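Local coordinates for protein japanin (Rhipicephalus appendiculatus, PDB 4BOE) that binds cholesterol in the pocket of a lipocalin fold and, as a secreted tick salivary protein, blocks dendritic cell differentiation and dampens host immune responses, at residues Q10-L21 with E109-L120. Sequence-based numbering, arbitrary orientation.
With CLR (cholesterol), chain C.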
loop_
_atom_site.group_PDB
_atom_site.type_symbol
_atom_site.label_atom_id
_atom_site.label_comp_id
_atom_site.label_asym_id
_atom_site.label_seq_id
_atom_site.Cartn_x
_atom_site.Cartn_y
_atom_site.Cartn_z
ATOM N N GLN A 10 2.820 -2.333 -12.070
ATOM C CA GLN A 10 3.629 -1.205 -11.579
ATOM C C GLN A 10 3.792 -1.270 -10.065
ATOM O O GLN A 10 2.900 -1.717 -9.355
ATOM C CB GLN A 10 3.013 0.144 -11.969
ATOM C CG GLN A 10 3.365 0.562 -13.401
ATOM C CD GLN A 10 4.791 1.062 -13.577
ATOM O OE1 GLN A 10 5.447 1.585 -12.655
ATOM N NE2 GLN A 10 5.282 0.972 -14.792
ATOM N N THR A 11 4.933 -0.818 -9.579
ATOM C CA THR A 11 5.218 -0.763 -8.149
ATOM C C THR A 11 4.349 0.306 -7.517
ATOM O O THR A 11 4.196 1.378 -8.097
ATOM C CB THR A 11 6.707 -0.514 -7.914
ATOM O OG1 THR A 11 7.435 -1.585 -8.484
ATOM C CG2 THR A 11 7.081 -0.355 -6.440
ATOM N N LEU A 12 3.800 0.020 -6.328
ATOM C CA LEU A 12 2.971 0.958 -5.580
ATOM C C LEU A 12 3.688 1.367 -4.305
ATOM O O LEU A 12 4.259 0.529 -3.633
ATOM C CB LEU A 12 1.631 0.326 -5.232
ATOM C CG LEU A 12 0.691 -0.024 -6.359
ATOM C CD1 LEU A 12 -0.437 -0.914 -5.848
ATOM C CD2 LEU A 12 0.095 1.257 -6.976
ATOM N N TYR A 13 3.606 2.651 -3.954
ATOM C CA TYR A 13 4.249 3.239 -2.800
ATOM C C TYR A 13 3.219 3.778 -1.847
ATOM O O TYR A 13 2.294 4.468 -2.280
ATOM C CB TYR A 13 5.147 4.405 -3.230
ATOM C CG TYR A 13 6.187 4.011 -4.248
ATOM C CD1 TYR A 13 5.881 3.965 -5.610
ATOM C CD2 TYR A 13 7.456 3.621 -3.853
ATOM C CE1 TYR A 13 6.814 3.533 -6.547
ATOM C CE2 TYR A 13 8.416 3.243 -4.779
ATOM C CZ TYR A 13 8.088 3.173 -6.127
ATOM O OH TYR A 13 9.053 2.797 -7.031
ATOM N N LEU A 14 3.420 3.519 -0.533
ATOM C CA LEU A 14 2.525 4.009 0.505
ATOM C C LEU A 14 2.731 5.513 0.655
ATOM O O LEU A 14 3.841 5.970 0.906
ATOM C CB LEU A 14 2.784 3.283 1.844
ATOM C CG LEU A 14 1.863 3.668 3.003
ATOM C CD1 LEU A 14 0.435 3.275 2.716
ATOM C CD2 LEU A 14 2.372 3.044 4.296
ATOM N N ALA A 15 1.696 6.277 0.360
ATOM C CA ALA A 15 1.773 7.745 0.391
ATOM C C ALA A 15 1.043 8.333 1.593
ATOM O O ALA A 15 1.273 9.479 1.941
ATOM C CB ALA A 15 1.183 8.304 -0.889
ATOM N N GLY A 16 0.157 7.578 2.220
ATOM C CA GLY A 16 -0.596 8.095 3.350
ATOM C C GLY A 16 -1.314 6.970 4.046
ATOM O O GLY A 16 -1.605 5.971 3.413
ATOM N N HIS A 17 -1.583 7.128 5.348
ATOM C CA HIS A 17 -2.325 6.150 6.129
ATOM C C HIS A 17 -2.937 6.784 7.366
ATOM O O HIS A 17 -2.556 7.882 7.739
ATOM C CB HIS A 17 -1.464 4.946 6.519
ATOM C CG HIS A 17 -0.267 5.312 7.345
ATOM N ND1 HIS A 17 -0.345 5.444 8.721
ATOM C CD2 HIS A 17 1.000 5.574 6.958
ATOM C CE1 HIS A 17 0.862 5.806 9.111
ATOM N NE2 HIS A 17 1.690 5.925 8.077
ATOM N N SER A 18 -3.858 6.078 8.012
ATOM C CA SER A 18 -4.469 6.511 9.285
ATOM C C SER A 18 -3.423 6.316 10.393
ATOM O O SER A 18 -2.726 5.303 10.359
ATOM C CB SER A 18 -5.690 5.648 9.613
ATOM O OG SER A 18 -6.716 5.822 8.663
ATOM N N SER A 19 -3.259 7.288 11.311
ATOM C CA SER A 19 -2.238 7.204 12.401
ATOM C C SER A 19 -2.246 5.907 13.193
ATOM O O SER A 19 -1.193 5.418 13.557
ATOM C CB SER A 19 -2.372 8.372 13.381
ATOM O OG SER A 19 -3.622 8.263 14.035
ATOM N N LYS A 20 -3.414 5.347 13.460
ATOM C CA LYS A 20 -3.546 4.095 14.226
ATOM C C LYS A 20 -2.726 2.923 13.633
ATOM O O LYS A 20 -2.331 2.019 14.377
ATOM C CB LYS A 20 -5.038 3.708 14.308
ATOM C CG LYS A 20 -5.340 2.361 14.953
ATOM C CD LYS A 20 -6.834 2.164 15.200
ATOM C CE LYS A 20 -7.121 0.894 15.970
ATOM N NZ LYS A 20 -8.321 0.187 15.446
ATOM N N LEU A 21 -2.538 2.902 12.300
ATOM C CA LEU A 21 -1.775 1.847 11.634
ATOM C C LEU A 21 -0.252 1.956 11.826
ATOM O O LEU A 21 0.448 0.947 11.658
ATOM C CB LEU A 21 -2.056 1.898 10.138
ATOM C CG LEU A 21 -3.482 1.567 9.719
ATOM C CD1 LEU A 21 -3.674 1.857 8.286
ATOM C CD2 LEU A 21 -3.813 0.157 10.006
ATOM N N GLU A 109 -13.604 -2.211 11.077
ATOM C CA GLU A 109 -13.575 -1.090 12.018
ATOM C C GLU A 109 -14.667 -0.061 11.654
ATOM O O GLU A 109 -14.826 0.252 10.467
ATOM C CB GLU A 109 -12.200 -0.416 11.992
ATOM C CG GLU A 109 -11.072 -1.292 12.508
ATOM C CD GLU A 109 -9.678 -0.786 12.170
ATOM O OE1 GLU A 109 -9.501 -0.204 11.073
ATOM O OE2 GLU A 109 -8.755 -0.999 12.992
ATOM N N VAL A 110 -15.421 0.458 12.667
ATOM C CA VAL A 110 -16.456 1.498 12.445
ATOM C C VAL A 110 -15.749 2.777 12.005
ATOM O O VAL A 110 -16.174 3.389 11.041
ATOM C CB VAL A 110 -17.421 1.744 13.654
ATOM C CG1 VAL A 110 -16.697 2.308 14.892
ATOM C CG2 VAL A 110 -18.568 2.678 13.252
ATOM N N ARG A 111 -14.643 3.138 12.671
ATOM C CA ARG A 111 -13.807 4.283 12.302
ATOM C C ARG A 111 -12.713 3.659 11.422
ATOM O O ARG A 111 -11.609 3.358 11.850
ATOM C CB ARG A 111 -13.276 4.973 13.564
ATOM C CG ARG A 111 -12.812 6.385 13.356
ATOM C CD ARG A 111 -12.874 7.166 14.653
ATOM N NE ARG A 111 -12.329 8.508 14.470
ATOM C CZ ARG A 111 -11.035 8.802 14.424
ATOM N NH1 ARG A 111 -10.120 7.846 14.570
ATOM N NH2 ARG A 111 -10.643 10.052 14.230
ATOM N N SER A 112 -13.091 3.360 10.198
ATOM C CA SER A 112 -12.264 2.611 9.271
ATOM C C SER A 112 -10.889 3.240 8.914
ATOM O O SER A 112 -10.859 4.336 8.356
ATOM C CB SER A 112 -13.056 2.361 8.007
ATOM O OG SER A 112 -12.327 1.509 7.156
ATOM N N THR A 113 -9.775 2.508 9.185
ATOM C CA THR A 113 -8.439 2.979 8.856
ATOM C C THR A 113 -8.232 2.869 7.349
ATOM O O THR A 113 -8.774 1.975 6.704
ATOM C CB THR A 113 -7.337 2.262 9.629
ATOM O OG1 THR A 113 -7.326 0.893 9.284
ATOM C CG2 THR A 113 -7.441 2.476 11.136
ATOM N N CYS A 114 -7.366 3.721 6.853
ATOM C CA CYS A 114 -7.097 3.815 5.420
ATOM C C CYS A 114 -5.621 3.810 5.076
ATOM O O CYS A 114 -4.780 4.122 5.889
ATOM C CB CYS A 114 -7.780 5.054 4.832
ATOM S SG CYS A 114 -6.668 6.473 4.607
ATOM N N SER A 115 -5.343 3.512 3.800
ATOM C CA SER A 115 -4.008 3.519 3.198
ATOM C C SER A 115 -4.147 4.009 1.744
ATOM O O SER A 115 -5.068 3.596 1.024
ATOM C CB SER A 115 -3.269 2.189 3.304
ATOM O OG SER A 115 -3.877 1.114 2.629
ATOM N N LEU A 116 -3.273 4.949 1.364
ATOM C CA LEU A 116 -3.216 5.537 0.044
ATOM C C LEU A 116 -1.930 5.063 -0.602
ATOM O O LEU A 116 -0.878 5.166 0.004
ATOM C CB LEU A 116 -3.243 7.073 0.141
ATOM C CG LEU A 116 -3.021 7.835 -1.172
ATOM C CD1 LEU A 116 -4.142 7.615 -2.123
ATOM C CD2 LEU A 116 -2.791 9.293 -0.899
ATOM N N TRP A 117 -2.038 4.530 -1.820
ATOM C CA TRP A 117 -0.946 3.982 -2.604
ATOM C C TRP A 117 -0.892 4.691 -3.914
ATOM O O TRP A 117 -1.921 4.943 -4.515
ATOM C CB TRP A 117 -1.191 2.482 -2.854
ATOM C CG TRP A 117 -1.368 1.704 -1.600
ATOM C CD1 TRP A 117 -2.528 1.523 -0.904
ATOM C CD2 TRP A 117 -0.339 1.029 -0.856
ATOM N NE1 TRP A 117 -2.273 0.851 0.264
ATOM C CE2 TRP A 117 -0.948 0.495 0.300
ATOM C CE3 TRP A 117 1.033 0.797 -1.066
ATOM C CZ2 TRP A 117 -0.237 -0.253 1.238
ATOM C CZ3 TRP A 117 1.765 0.127 -0.080
ATOM C CH2 TRP A 117 1.127 -0.392 1.054
ATOM N N VAL A 118 0.300 5.042 -4.350
ATOM C CA VAL A 118 0.517 5.705 -5.614
ATOM C C VAL A 118 1.620 4.996 -6.385
ATOM O O VAL A 118 2.500 4.386 -5.788
ATOM C CB VAL A 118 0.842 7.218 -5.447
ATOM C CG1 VAL A 118 -0.316 7.983 -4.813
ATOM C CG2 VAL A 118 2.148 7.463 -4.693
ATOM N N THR A 119 1.647 5.179 -7.699
ATOM C CA THR A 119 2.790 4.700 -8.487
ATOM C C THR A 119 3.871 5.787 -8.544
ATOM O O THR A 119 3.700 6.886 -7.992
ATOM C CB THR A 119 2.351 4.322 -9.903
ATOM O OG1 THR A 119 1.923 5.510 -10.508
ATOM C CG2 THR A 119 1.257 3.272 -9.928
ATOM N N LEU A 120 4.985 5.485 -9.224
ATOM C CA LEU A 120 6.109 6.433 -9.381
ATOM C C LEU A 120 5.707 7.783 -9.935
ATOM O O LEU A 120 6.353 8.776 -9.621
ATOM C CB LEU A 120 7.212 5.862 -10.285
ATOM C CG LEU A 120 8.592 6.515 -10.108
ATOM C CD1 LEU A 120 9.214 6.138 -8.750
ATOM C CD2 LEU A 120 9.508 6.140 -11.252
HETATM C C1 CLR C . 3.304 -0.055 7.169
HETATM C C2 CLR C . 3.922 0.832 8.248
HETATM C C3 CLR C . 3.226 2.174 8.327
HETATM C C4 CLR C . 1.742 1.986 8.569
HETATM C C5 CLR C . 1.100 1.031 7.585
HETATM C C6 CLR C . -0.018 1.372 6.956
HETATM C C7 CLR C . -0.743 0.520 5.963
HETATM C C8 CLR C . -0.307 -0.939 6.019
HETATM C C9 CLR C . 1.235 -1.016 6.103
HETATM C C10 CLR C . 1.803 -0.313 7.377
HETATM C C11 CLR C . 1.749 -2.457 5.928
HETATM C C12 CLR C . 1.173 -3.169 4.704
HETATM C C13 CLR C . -0.366 -3.161 4.679
HETATM C C14 CLR C . -0.797 -1.683 4.779
HETATM C C15 CLR C . -2.298 -1.726 4.470
HETATM C C16 CLR C . -2.385 -2.765 3.351
HETATM C C17 CLR C . -1.029 -3.513 3.326
HETATM C C18 CLR C . -0.928 -4.030 5.822
HETATM C C19 CLR C . 1.609 -1.164 8.652
HETATM C C20 CLR C . -1.176 -4.989 2.910
HETATM C C21 CLR C . 0.166 -5.734 2.859
HETATM C C22 CLR C . -1.918 -5.114 1.568
HETATM C C23 CLR C . -1.439 -4.192 0.420
HETATM C C24 CLR C . -2.217 -4.414 -0.842
HETATM C C25 CLR C . -2.060 -3.473 -2.017
HETATM C C26 CLR C . -1.174 -2.256 -1.941
HETATM C C27 CLR C . -2.083 -4.105 -3.386
HETATM O O1 CLR C . 3.770 2.910 9.432
HETATM O O HOH W 1 5.467 2.784 -10.039
#
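Lys20 NZ lies 2.8 Å from Glu109 OE2, a salt bridge between two poorly ordered side chains in which the ammonium sits above the carboxylate plane. Further in, Ser18 OG accepts a hydrogen bond from Cys114 N (2.8 Å), while the Ser18 amide donates to the Cys114 carbonyl. The hydroxyl stands where a strand carbonyl would be expected, and also bonds Pro139 O; Cys114 itself is in a disulfide with Cys138. Antiparallel backbone bonds then join Gly16 to Leu116 and Tyr13 to Val118. Between them Ala15 and Gly16 both face Leu116, a classic beta bulge: Leu116 O takes a strong bond from Ala15 N (2.8 Å) and a weak one from Gly16 N (3.4 Å). This pairing of strands 12-18 and 114-118 joins the first barrel strand to the last, closing the lipocalin beta-barrel around cholesterol. On the lumen side, the Trp117 indole is sandwiched: Leu14, its CG anti to the backbone N (chi1 -177°), brings CD1 over one face in a CH-pi contact, 4.0 Å from the six-ring centroid, and cholesterol C26 packs on the opposite face. Trp117 NE1 donates to Ser115 OG at 2.9 Å, 22° out of the indole plane, which limits the ring's rotation. With an alanine here, Leu14 and the sterol tail would probably be left with a gap between them and Ser115 OG would lose the indole N-H. Cholesterol C4 lies over the centre of the His17 imidazole; a nearly straight in-plane bond (171°) from ND1 to Ser18 O, which Leu21 N reaches from the carbonyl's opposite face, helps hold that ring's tilt. On the outer face, Ala15 CB rests against Val118 CG2 and Leu116 CD2.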